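Local coordinates for protein short-chain dehydrogenase/reductase SDR (Paraburkholderia phymatum, PDB 5VA8) that binds NADP in a Rossmann-type fold and, as a member of the short-chain dehydrogenase/reductase family, probably catalyses an NADP(H)-dependent oxidation or reduction, at residues D91-N96 and E126-T131; D133-R138 and N182-N187; N145-S150 and G167-I172. One frame throughout, in Å; residues are numbered along the deposited sequence. Where two conformers were deposited one is given.

Contact 1: residues D91-N96 and E126-T131; sequences DILVNN and ELIRAT. With NAP (NADP nicotinamide-adenine-dinucleotide phosphate), chain E.
L93 leans from strand 92-95 onto the face of helix 110-138, where L127, I128 and T131 receive it. Its CB points to the helix and its CG lies trans to the backbone N (chi1 167°), which carries the branch to the helix; CD2 is the methyl that does all the close touching. That methyl sits 3.9 Å from L127 CB, with I128 CG1 a little farther off. T131 OG1 lies 3.8 Å from the same L93 CD2. The hydroxyl is a tolerable neighbour for a methyl because it is already engaged: T131 OG1 donates to L127 O, one turn back, at 2.8 Å. A threonine can thus lie buried against leucine with its polar atom satisfied inside its own helix.

Two residues on, N95 meets the same helix with an amide. Its OD1 comes to 3.5 Å from L127 CD1, the two side chains running past each other in opposite senses, while ND2 crosses I128 at roughly a right angle, 3.8 Å from CG1. The amide nitrogen is paired elsewhere: ND2 donates to N145 OD1 on the adjacent strand. N96 belongs to the Asn-Asn-Ala-Gly segment common in this family, and its OD1 rests 3.2 Å from C4D of the NADP ribose. Strand and helix therefore meet by van der Waals contact, partly aliphatic and partly amide on aliphatic, while the T131 hydroxyl and N95 ND2 find their hydrogen-bond partners elsewhere.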
loop_
_atom_site.group_PDB
_atom_site.type_symbol
_atom_site.label_atom_id
_atom_site.label_comp_id
_atom_site.label_asym_id
_atom_site.label_seq_id
_atom_site.Cartn_x
_atom_site.Cartn_y
_atom_site.Cartn_z
ATOM N N ASP A 91 -20.558 -23.631 1.534
ATOM C CA ASP A 91 -19.948 -23.048 0.343
ATOM C C ASP A 91 -19.350 -21.686 0.630
ATOM O O ASP A 91 -18.417 -21.265 -0.063
ATOM C CB ASP A 91 -20.986 -22.877 -0.772
ATOM C CG ASP A 91 -21.686 -24.166 -1.123
ATOM O OD1 ASP A 91 -21.016 -25.061 -1.675
ATOM O OD2 ASP A 91 -22.894 -24.294 -0.825
ATOM N N ILE A 92 -19.902 -20.991 1.623
ATOM C CA ILE A 92 -19.639 -19.589 1.915
ATOM C C ILE A 92 -19.394 -19.477 3.411
ATOM O O ILE A 92 -20.179 -19.998 4.207
ATOM C CB ILE A 92 -20.831 -18.702 1.509
ATOM C CG1 ILE A 92 -21.000 -18.682 -0.011
ATOM C CG2 ILE A 92 -20.654 -17.281 2.022
ATOM C CD1 ILE A 92 -22.426 -18.322 -0.421
ATOM N N LEU A 93 -18.311 -18.803 3.793
ATOM C CA LEU A 93 -17.999 -18.577 5.201
ATOM C C LEU A 93 -17.800 -17.088 5.398
ATOM O O LEU A 93 -16.953 -16.496 4.732
ATOM C CB LEU A 93 -16.734 -19.333 5.611
ATOM C CG LEU A 93 -16.129 -18.952 6.960
ATOM C CD1 LEU A 93 -17.070 -19.327 8.100
ATOM C CD2 LEU A 93 -14.774 -19.654 7.112
ATOM N N VAL A 94 -18.583 -16.483 6.295
ATOM C CA VAL A 94 -18.410 -15.078 6.666
ATOM C C VAL A 94 -17.852 -15.076 8.080
ATOM O O VAL A 94 -18.550 -15.440 9.037
ATOM C CB VAL A 94 -19.715 -14.275 6.567
ATOM C CG1 VAL A 94 -19.462 -12.797 6.936
ATOM C CG2 VAL A 94 -20.294 -14.359 5.156
ATOM N N ASN A 95 -16.580 -14.707 8.199
ATOM C CA ASN A 95 -15.885 -14.669 9.478
ATOM C C ASN A 95 -16.133 -13.336 10.168
ATOM O O ASN A 95 -16.087 -12.273 9.541
ATOM C CB ASN A 95 -14.384 -14.873 9.274
ATOM C CG ASN A 95 -13.968 -16.339 9.300
ATOM O OD1 ASN A 95 -14.457 -17.124 10.115
ATOM N ND2 ASN A 95 -13.059 -16.709 8.404
ATOM N N ASN A 96 -16.370 -13.397 11.477
ATOM C CA ASN A 96 -16.771 -12.236 12.257
ATOM C C ASN A 96 -16.830 -12.666 13.716
ATOM O O ASN A 96 -17.081 -13.835 14.020
ATOM C CB ASN A 96 -18.140 -11.713 11.786
ATOM C CG ASN A 96 -18.520 -10.389 12.406
ATOM O OD1 ASN A 96 -17.665 -9.528 12.629
ATOM N ND2 ASN A 96 -19.815 -10.201 12.653
ATOM N N GLU A 126 -8.972 -20.665 12.067
ATOM C CA GLU A 126 -9.388 -22.030 12.353
ATOM C C GLU A 126 -10.670 -22.402 11.613
ATOM O O GLU A 126 -10.841 -23.570 11.236
ATOM C CB GLU A 126 -9.536 -22.218 13.861
ATOM C CG GLU A 126 -8.184 -22.251 14.580
ATOM C CD GLU A 126 -7.343 -23.465 14.206
ATOM O OE1 GLU A 126 -7.420 -24.485 14.928
ATOM O OE2 GLU A 126 -6.611 -23.409 13.189
ATOM N N LEU A 127 -11.581 -21.447 11.396
ATOM C CA LEU A 127 -12.779 -21.782 10.631
ATOM C C LEU A 127 -12.450 -21.998 9.164
ATOM O O LEU A 127 -13.061 -22.856 8.516
ATOM C CB LEU A 127 -13.847 -20.698 10.791
ATOM C CG LEU A 127 -14.572 -20.777 12.144
ATOM C CD1 LEU A 127 -15.389 -19.514 12.434
ATOM C CD2 LEU A 127 -15.462 -22.015 12.180
ATOM N N ILE A 128 -11.491 -21.239 8.622
ATOM C CA ILE A 128 -11.012 -21.540 7.274
ATOM C C ILE A 128 -10.417 -22.940 7.231
ATOM O O ILE A 128 -10.741 -23.741 6.351
ATOM C CB ILE A 128 -10.005 -20.482 6.798
ATOM C CG1 ILE A 128 -10.739 -19.155 6.596
ATOM C CG2 ILE A 128 -9.324 -20.946 5.512
ATOM C CD1 ILE A 128 -9.841 -17.962 6.378
ATOM N N ARG A 129 -9.554 -23.267 8.196
ATOM C CA ARG A 129 -8.925 -24.586 8.174
ATOM C C ARG A 129 -9.971 -25.694 8.222
ATOM O O ARG A 129 -9.819 -26.736 7.564
ATOM C CB ARG A 129 -7.935 -24.719 9.334
ATOM C CG ARG A 129 -7.098 -25.980 9.247
ATOM C CD ARG A 129 -5.984 -26.013 10.276
ATOM N NE ARG A 129 -6.480 -26.086 11.648
ATOM C CZ ARG A 129 -6.914 -27.201 12.231
ATOM N NH1 ARG A 129 -6.934 -28.349 11.562
ATOM N NH2 ARG A 129 -7.328 -27.169 13.495
ATOM N N ALA A 130 -11.061 -25.477 8.965
ATOM C CA ALA A 130 -12.076 -26.514 9.115
ATOM C C ALA A 130 -13.018 -26.632 7.920
ATOM O O ALA A 130 -13.709 -27.653 7.803
ATOM C CB ALA A 130 -12.898 -26.252 10.374
ATOM N N THR A 131 -13.064 -25.629 7.030
ATOM C CA THR A 131 -14.019 -25.635 5.930
ATOM C C THR A 131 -13.374 -25.651 4.555
ATOM O O THR A 131 -14.081 -25.883 3.565
ATOM C CB THR A 131 -14.952 -24.419 6.023
ATOM O OG1 THR A 131 -14.179 -23.210 5.991
ATOM C CG2 THR A 131 -15.758 -24.480 7.326
HETATM P PA NAP E . -22.754 -5.491 16.720
HETATM O O1A NAP E . -23.816 -4.685 16.089
HETATM O O2A NAP E . -22.602 -5.333 18.219
HETATM O O5B NAP E . -23.057 -7.020 16.346
HETATM C C5B NAP E . -22.174 -8.041 16.833
HETATM C C4B NAP E . -22.854 -9.362 16.602
HETATM O O4B NAP E . -21.897 -10.418 16.824
HETATM C C3B NAP E . -24.021 -9.667 17.542
HETATM O O3B NAP E . -24.958 -10.501 16.876
HETATM C C2B NAP E . -23.325 -10.424 18.669
HETATM O O2B NAP E . -24.310 -11.162 19.427
HETATM C C1B NAP E . -22.355 -11.277 17.849
HETATM N N9A NAP E . -21.180 -11.738 18.581
HETATM C C8A NAP E . -20.231 -10.956 19.184
HETATM N N7A NAP E . -19.219 -11.629 19.679
HETATM C C5A NAP E . -19.529 -12.950 19.390
HETATM C C6A NAP E . -18.866 -14.162 19.665
HETATM N N6A NAP E . -17.700 -14.241 20.315
HETATM N N1A NAP E . -19.452 -15.308 19.253
HETATM C C2A NAP E . -20.618 -15.232 18.598
HETATM N N3A NAP E . -21.336 -14.148 18.283
HETATM C C4A NAP E . -20.736 -13.034 18.714
HETATM O O3 NAP E . -21.330 -5.174 16.066
HETATM P PN NAP E . -20.881 -4.743 14.591
HETATM O O1N NAP E . -21.680 -5.481 13.593
HETATM O O2N NAP E . -20.855 -3.266 14.543
HETATM O O5D NAP E . -19.376 -5.276 14.606
HETATM C C5D NAP E . -19.020 -6.541 14.012
HETATM C C4D NAP E . -17.513 -6.573 13.956
HETATM O O4D NAP E . -17.057 -5.524 13.069
HETATM C C3D NAP E . -16.795 -6.335 15.290
HETATM O O3D NAP E . -15.594 -7.102 15.360
HETATM C C2D NAP E . -16.461 -4.848 15.222
HETATM O O2D NAP E . -15.368 -4.451 16.044
HETATM C C1D NAP E . -16.110 -4.748 13.741
HETATM N N1N NAP E . -16.170 -3.368 13.197
HETATM C C2N NAP E . -17.258 -2.607 13.406
HETATM C C3N NAP E . -17.332 -1.349 12.846
HETATM C C7N NAP E . -18.492 -0.412 12.991
HETATM O O7N NAP E . -18.300 0.811 12.844
HETATM N N7N NAP E . -19.655 -0.908 13.404
HETATM C C4N NAP E . -16.298 -0.936 12.009
HETATM C C5N NAP E . -15.187 -1.743 11.828
HETATM C C6N NAP E . -15.132 -2.956 12.446
HETATM P P2B NAP E . -23.989 -11.715 20.907
HETATM O O1X NAP E . -22.994 -12.815 20.741
HETATM O O2X NAP E . -23.439 -10.549 21.730
HETATM O O3X NAP E . -25.362 -12.187 21.424
#

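Contact 2: residues D133-R138 and N182-N187; sequences DGMISR and NGVTIN
I136 and N182 lie obliquely across one another, the branched aliphatic chain of the one against the amide of the other. I136 CG2 is the closest part, 3.7 Å from N182 CG, while CG1 and CD1 run along the nitrogen side, each 3.9 Å from ND2. N182 turns its CB toward the helix, and with CG trans to its own carbonyl carbon (chi1 -51°) the amide is brought across the isoleucine. Both ends of that amide have polar partners: ND2 donates to V179 O at the end of helix 159-179, and a water donates to OD1 at 3.0 Å. The same water gives its other proton to I136 O at 2.9 Å, so it bridges the helix backbone to the N182 amide. Asparagine suits this partly exposed place, offering carbon to the isoleucine and polar atoms to backbone and water.

V184, the first residue of the strand, works deeper. Its CG2 faces the helix and meets M135 CB at 3.8 Å and, more distantly, I136 CG1. M135 only brushes the valine with its base; from there its chain runs on fully extended and carries the thioether away from this strand, toward the start of strand 92-95. A slim, beta-branched valine fits where the helix comes close to the sheet.

The contact thus ties the C-terminal part of helix 110-138 to the beginning of strand 184-191, beside strand 141-146, and R106 of a second subunit also packs on I136.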
loop_
_atom_site.group_PDB
_atom_site.type_symbol
_atom_site.label_atom_id
_atom_site.label_comp_id
_atom_site.label_asym_id
_atom_site.label_seq_id
_atom_site.Cartn_x
_atom_site.Cartn_y
_atom_site.Cartn_z
ATOM N N ASP A 133 -11.176 -27.669 3.017
ATOM C CA ASP A 133 -11.083 -28.943 2.295
ATOM C C ASP A 133 -12.343 -29.213 1.482
ATOM O O ASP A 133 -12.266 -29.651 0.323
ATOM C CB ASP A 133 -10.854 -30.113 3.264
ATOM C CG ASP A 133 -9.452 -30.142 3.879
ATOM O OD1 ASP A 133 -8.582 -29.334 3.508
ATOM O OD2 ASP A 133 -9.228 -31.013 4.747
ATOM N N GLY A 134 -13.513 -28.993 2.087
ATOM C CA GLY A 134 -14.758 -29.236 1.378
ATOM C C GLY A 134 -14.968 -28.277 0.226
ATOM O O GLY A 134 -15.437 -28.672 -0.843
ATOM N N MET A 135 -14.629 -27.000 0.422
ATOM C CA MET A 135 -14.752 -26.048 -0.679
ATOM C C MET A 135 -13.876 -26.467 -1.852
ATOM O O MET A 135 -14.308 -26.435 -3.008
ATOM C CB MET A 135 -14.370 -24.643 -0.210
ATOM C CG MET A 135 -15.332 -24.053 0.817
ATOM S SD MET A 135 -14.790 -22.391 1.274
ATOM C CE MET A 135 -16.048 -21.968 2.495
ATOM N N ILE A 136 -12.628 -26.836 -1.565
ATOM C CA ILE A 136 -11.718 -27.272 -2.623
ATOM C C ILE A 136 -12.288 -28.489 -3.341
ATOM O O ILE A 136 -12.272 -28.568 -4.576
ATOM C CB ILE A 136 -10.326 -27.547 -2.026
ATOM C CG1 ILE A 136 -9.636 -26.228 -1.674
ATOM C CG2 ILE A 136 -9.476 -28.411 -2.965
ATOM C CD1 ILE A 136 -8.331 -26.413 -0.929
ATOM N N SER A 137 -12.845 -29.431 -2.580
ATOM C CA SER A 137 -13.361 -30.662 -3.168
ATOM C C SER A 137 -14.527 -30.397 -4.115
ATOM O O SER A 137 -14.763 -31.184 -5.043
ATOM C CB SER A 137 -13.778 -31.628 -2.056
ATOM O OG SER A 137 -15.065 -31.324 -1.539
ATOM N N ARG A 138 -15.267 -29.310 -3.906
ATOM C CA ARG A 138 -16.387 -28.956 -4.762
ATOM C C ARG A 138 -16.012 -27.955 -5.844
ATOM O O ARG A 138 -16.847 -27.644 -6.697
ATOM C CB ARG A 138 -17.545 -28.417 -3.915
ATOM C CG ARG A 138 -18.196 -29.516 -3.070
ATOM C CD ARG A 138 -19.333 -28.984 -2.206
ATOM N NE ARG A 138 -18.859 -28.056 -1.184
ATOM C CZ ARG A 138 -18.475 -28.409 0.043
ATOM N NH1 ARG A 138 -18.504 -29.684 0.421
ATOM N NH2 ARG A 138 -18.059 -27.474 0.893
ATOM N N ASN A 182 -8.422 -23.709 -6.973
ATOM C CA ASN A 182 -9.536 -24.621 -6.744
ATOM C C ASN A 182 -10.890 -23.920 -6.740
ATOM O O ASN A 182 -11.859 -24.469 -6.211
ATOM C CB ASN A 182 -9.332 -25.358 -5.424
ATOM C CG ASN A 182 -7.967 -25.984 -5.331
ATOM O OD1 ASN A 182 -7.692 -26.976 -6.003
ATOM N ND2 ASN A 182 -7.094 -25.405 -4.503
ATOM N N GLY A 183 -10.982 -22.728 -7.312
ATOM C CA GLY A 183 -12.276 -22.081 -7.402
ATOM C C GLY A 183 -12.746 -21.458 -6.109
ATOM O O GLY A 183 -13.938 -21.143 -5.984
ATOM N N VAL A 184 -11.846 -21.279 -5.149
ATOM C CA VAL A 184 -12.144 -20.666 -3.860
ATOM C C VAL A 184 -11.539 -19.272 -3.853
ATOM O O VAL A 184 -10.396 -19.082 -4.293
ATOM C CB VAL A 184 -11.574 -21.509 -2.705
ATOM C CG1 VAL A 184 -11.854 -20.855 -1.354
ATOM C CG2 VAL A 184 -12.144 -22.915 -2.764
ATOM N N THR A 185 -12.299 -18.294 -3.367
ATOM C CA THR A 185 -11.748 -16.966 -3.135
ATOM C C THR A 185 -11.850 -16.635 -1.656
ATOM O O THR A 185 -12.736 -17.128 -0.951
ATOM C CB THR A 185 -12.462 -15.877 -3.934
ATOM O OG1 THR A 185 -13.794 -15.722 -3.427
ATOM C CG2 THR A 185 -12.502 -16.236 -5.424
ATOM N N ILE A 186 -10.902 -15.831 -1.187
ATOM C CA ILE A 186 -10.851 -15.407 0.208
ATOM C C ILE A 186 -10.528 -13.922 0.191
ATOM O O ILE A 186 -9.467 -13.526 -0.303
ATOM C CB ILE A 186 -9.798 -16.168 1.028
ATOM C CG1 ILE A 186 -10.037 -17.678 0.946
ATOM C CG2 ILE A 186 -9.823 -15.681 2.488
ATOM C CD1 ILE A 186 -8.995 -18.518 1.703
ATOM N N ASN A 187 -11.451 -13.104 0.688
ATOM C CA ASN A 187 -11.311 -11.659 0.643
ATOM C C ASN A 187 -11.698 -11.088 1.993
ATOM O O ASN A 187 -12.371 -11.739 2.794
ATOM C CB ASN A 187 -12.189 -11.034 -0.451
ATOM C CG ASN A 187 -11.751 -11.449 -1.835
ATOM O OD1 ASN A 187 -10.696 -11.023 -2.311
ATOM N ND2 ASN A 187 -12.562 -12.271 -2.501
HETATM O O HOH W 1 -10.294 -28.236 -6.668
#

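Contact 3: residues N145-S150 and G167-I172; sequences NITSSS and GLTGFI. With TCE (3,3',3''-phosphanetriyltripropanoic acid), chain F; NAP (NADP nicotinamide-adenine-dinucleotide phosphate), chain E.
N145, with L168 and T147, supplies most of the surface buried here. The asparagine points from the last part of strand 141-146 into helix 159-179. I172 comes from the opposite direction and closes round the amide nitrogen, its CD1 3.5 Å from N145 ND2 and CG1 almost as near. The amide tolerates this aliphatic neighbour because its polar atoms are used within the sheet: ND2 donates to N188 OD1, and OD1 is paired with the neighbouring strand. L168 packs lower down, against the base of N145 and the T147 methyl. With CG trans to its backbone N (chi1 175°), it brings CD2 to 4.2 Å from N145 CB and 4.1 Å from T147 CG2.

Strand and helix are the first two elements of a beta-alpha-beta unit of the Rossmann fold, completed by strand 184-191, and the loop between them carries residues of both ligand sites. T147 is two-sided: its methyl meets L168, while OG1 is hydrogen-bonded to a water at 2.8 Å, and that water donates to T169 OG1, the latter bonded in addition to R165 O.

Beyond T147 the chain turns to the ligands. S148 OG donates to TCE O15 at 2.7 Å and accepts from S150 N in an ST turn, a nearly straight bond of 171° that helps fix the hydroxyl. S149 OG grips a second carboxylate of TCE at O12, also at 2.7 Å. T147 O lies 3.4 Å from C6N of the nicotinamide ring.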
loop_
_atom_site.group_PDB
_atom_site.type_symbol
_atom_site.label_atom_id
_atom_site.label_comp_id
_atom_site.label_asym_id
_atom_site.label_seq_id
_atom_site.Cartn_x
_atom_site.Cartn_y
_atom_site.Cartn_z
ATOM N N ASN A 145 -13.861 -12.216 5.266
ATOM C CA ASN A 145 -13.500 -11.890 6.644
ATOM C C ASN A 145 -13.870 -10.439 6.928
ATOM O O ASN A 145 -13.363 -9.529 6.269
ATOM C CB ASN A 145 -12.006 -12.102 6.885
ATOM C CG ASN A 145 -11.551 -13.480 6.474
ATOM O OD1 ASN A 145 -12.000 -14.471 7.041
ATOM N ND2 ASN A 145 -10.668 -13.551 5.484
ATOM N N ILE A 146 -14.728 -10.219 7.922
ATOM C CA ILE A 146 -15.032 -8.855 8.348
ATOM C C ILE A 146 -13.899 -8.397 9.248
ATOM O O ILE A 146 -13.674 -8.984 10.314
ATOM C CB ILE A 146 -16.374 -8.786 9.086
ATOM C CG1 ILE A 146 -17.523 -9.192 8.162
ATOM C CG2 ILE A 146 -16.586 -7.375 9.675
ATOM C CD1 ILE A 146 -18.876 -9.233 8.882
ATOM N N THR A 147 -13.172 -7.359 8.819
ATOM C CA THR A 147 -12.038 -6.881 9.602
ATOM C C THR A 147 -12.320 -5.447 10.030
ATOM O O THR A 147 -13.272 -5.224 10.788
ATOM C CB THR A 147 -10.710 -7.034 8.842
ATOM O OG1 THR A 147 -10.709 -6.274 7.624
ATOM C CG2 THR A 147 -10.466 -8.521 8.513
ATOM N N SER A 148 -11.544 -4.480 9.539
ATOM C CA SER A 148 -11.651 -3.106 10.026
ATOM C C SER A 148 -10.767 -2.210 9.180
ATOM O O SER A 148 -9.737 -2.651 8.666
ATOM C CB SER A 148 -11.217 -2.998 11.493
ATOM O OG SER A 148 -11.307 -1.647 11.931
ATOM N N SER A 149 -11.147 -0.931 9.105
ATOM C CA SER A 149 -10.241 0.073 8.565
ATOM C C SER A 149 -8.932 0.141 9.350
ATOM O O SER A 149 -7.954 0.697 8.845
ATOM C CB SER A 149 -10.914 1.449 8.581
ATOM O OG SER A 149 -11.001 1.934 9.918
ATOM N N SER A 150 -8.906 -0.399 10.578
ATOM C CA SER A 150 -7.705 -0.374 11.415
ATOM C C SER A 150 -6.501 -1.045 10.757
ATOM O O SER A 150 -5.364 -0.770 11.162
ATOM C CB SER A 150 -7.985 -1.059 12.757
ATOM O OG SER A 150 -8.110 -2.473 12.559
ATOM N N GLY A 167 -2.756 -8.946 11.737
ATOM C CA GLY A 167 -2.221 -10.300 11.724
ATOM C C GLY A 167 -3.044 -11.224 10.858
ATOM O O GLY A 167 -2.502 -11.982 10.045
ATOM N N LEU A 168 -4.364 -11.202 11.038
ATOM C CA LEU A 168 -5.222 -12.006 10.169
ATOM C C LEU A 168 -4.960 -11.673 8.712
ATOM O O LEU A 168 -4.799 -12.567 7.872
ATOM C CB LEU A 168 -6.694 -11.761 10.502
ATOM C CG LEU A 168 -7.669 -12.480 9.563
ATOM C CD1 LEU A 168 -7.471 -13.989 9.676
ATOM C CD2 LEU A 168 -9.121 -12.104 9.894
ATOM N N THR A 169 -4.942 -10.376 8.395
ATOM C CA THR A 169 -4.862 -9.940 7.006
ATOM C C THR A 169 -3.576 -10.413 6.341
ATOM O O THR A 169 -3.588 -10.833 5.173
ATOM C CB THR A 169 -4.970 -8.419 6.952
ATOM O OG1 THR A 169 -6.204 -8.027 7.562
ATOM C CG2 THR A 169 -4.955 -7.931 5.504
ATOM N N GLY A 170 -2.454 -10.342 7.068
ATOM C CA GLY A 170 -1.196 -10.814 6.513
ATOM C C GLY A 170 -1.205 -12.303 6.228
ATOM O O GLY A 170 -0.629 -12.759 5.231
ATOM N N PHE A 171 -1.854 -13.082 7.100
ATOM C CA PHE A 171 -1.972 -14.515 6.841
ATOM C C PHE A 171 -2.916 -14.791 5.677
ATOM O O PHE A 171 -2.624 -15.643 4.822
ATOM C CB PHE A 171 -2.458 -15.252 8.094
ATOM C CG PHE A 171 -2.881 -16.671 7.806
ATOM C CD1 PHE A 171 -1.935 -17.651 7.577
ATOM C CD2 PHE A 171 -4.230 -16.993 7.719
ATOM C CE1 PHE A 171 -2.322 -18.960 7.271
ATOM C CE2 PHE A 171 -4.629 -18.294 7.421
ATOM C CZ PHE A 171 -3.674 -19.272 7.213
ATOM N N ILE A 172 -4.066 -14.108 5.642
ATOM C CA ILE A 172 -5.052 -14.351 4.585
ATOM C C ILE A 172 -4.420 -14.155 3.215
ATOM O O ILE A 172 -4.769 -14.848 2.249
ATOM C CB ILE A 172 -6.274 -13.430 4.776
ATOM C CG1 ILE A 172 -7.081 -13.856 6.007
ATOM C CG2 ILE A 172 -7.145 -13.384 3.511
ATOM C CD1 ILE A 172 -7.631 -15.289 5.919
HETATM O O16 TCE F . -12.136 -3.357 16.186
HETATM C C14 TCE F . -12.274 -2.426 15.346
HETATM O O15 TCE F . -11.329 -2.113 14.586
HETATM C C5 TCE F . -13.595 -1.661 15.278
HETATM C C2 TCE F . -13.379 -0.402 14.445
HETATM P P TCE F . -15.023 0.387 14.101
HETATM C C3 TCE F . -16.101 0.392 15.595
HETATM C C6 TCE F . -15.363 1.330 16.540
HETATM C C8 TCE F . -16.100 1.312 17.863
HETATM O O10 TCE F . -16.435 2.409 18.367
HETATM O O9 TCE F . -16.375 0.216 18.426
HETATM C C1 TCE F . -14.744 2.086 13.445
HETATM C C4 TCE F . -13.927 1.953 12.165
HETATM C C11 TCE F . -13.628 3.357 11.673
HETATM O O12 TCE F . -13.024 3.547 10.584
HETATM O O13 TCE F . -14.005 4.330 12.379
HETATM P PA NAP E . -22.754 -5.491 16.720
HETATM O O1A NAP E . -23.816 -4.685 16.089
HETATM O O2A NAP E . -22.602 -5.333 18.219
HETATM O O5B NAP E . -23.057 -7.020 16.346
HETATM C C5B NAP E . -22.174 -8.041 16.833
HETATM C C4B NAP E . -22.854 -9.362 16.602
HETATM O O4B NAP E . -21.897 -10.418 16.824
HETATM C C3B NAP E . -24.021 -9.667 17.542
HETATM O O3B NAP E . -24.958 -10.501 16.876
HETATM C C2B NAP E . -23.325 -10.424 18.669
HETATM O O2B NAP E . -24.310 -11.162 19.427
HETATM C C1B NAP E . -22.355 -11.277 17.849
HETATM N N9A NAP E . -21.180 -11.738 18.581
HETATM C C8A NAP E . -20.231 -10.956 19.184
HETATM N N7A NAP E . -19.219 -11.629 19.679
HETATM C C5A NAP E . -19.529 -12.950 19.390
HETATM C C6A NAP E . -18.866 -14.162 19.665
HETATM N N6A NAP E . -17.700 -14.241 20.315
HETATM N N1A NAP E . -19.452 -15.308 19.253
HETATM C C2A NAP E . -20.618 -15.232 18.598
HETATM N N3A NAP E . -21.336 -14.148 18.283
HETATM C C4A NAP E . -20.736 -13.034 18.714
HETATM O O3 NAP E . -21.330 -5.174 16.066
HETATM P PN NAP E . -20.881 -4.743 14.591
HETATM O O1N NAP E . -21.680 -5.481 13.593
HETATM O O2N NAP E . -20.855 -3.266 14.543
HETATM O O5D NAP E . -19.376 -5.276 14.606
HETATM C C5D NAP E . -19.020 -6.541 14.012
HETATM C C4D NAP E . -17.513 -6.573 13.956
HETATM O O4D NAP E . -17.057 -5.524 13.069
HETATM C C3D NAP E . -16.795 -6.335 15.290
HETATM O O3D NAP E . -15.594 -7.102 15.360
HETATM C C2D NAP E . -16.461 -4.848 15.222
HETATM O O2D NAP E . -15.368 -4.451 16.044
HETATM C C1D NAP E . -16.110 -4.748 13.741
HETATM N N1N NAP E . -16.170 -3.368 13.197
HETATM C C2N NAP E . -17.258 -2.607 13.406
HETATM C C3N NAP E . -17.332 -1.349 12.846
HETATM C C7N NAP E . -18.492 -0.412 12.991
HETATM O O7N NAP E . -18.300 0.811 12.844
HETATM N N7N NAP E . -19.655 -0.908 13.404
HETATM C C4N NAP E . -16.298 -0.936 12.009
HETATM C C5N NAP E . -15.187 -1.743 11.828
HETATM C C6N NAP E . -15.132 -2.956 12.446
HETATM P P2B NAP E . -23.989 -11.715 20.907
HETATM O O1X NAP E . -22.994 -12.815 20.741
HETATM O O2X NAP E . -23.439 -10.549 21.730
HETATM O O3X NAP E . -25.362 -12.187 21.424
HETATM O O HOH W 2 -8.408 -6.841 6.221
#

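Overall arrangement
Contacts 1 and 3 are buried near the middle of the chain, whereas contact 2 lies farther out and is only partly buried. Contacts 1 and 2 share helix 110-138, successive parts of which meet strands 92-95 and 184-191; M135 CE reaches back to D91 O at 3.6 Å. Contact 3 uses the next helix, and I128 and I172 meet through their CD1 methyls. Strand 141-146 lies between the other two strands, so contact 3 joins contact 1 through the backbone bond of I146 N to N95 O and contact 2 through that of N145 N to N187 O. Chemistry follows place: aliphatic packing with paired amides inside, a water bridge at the rim, and serine hydroxyls at the ligand end.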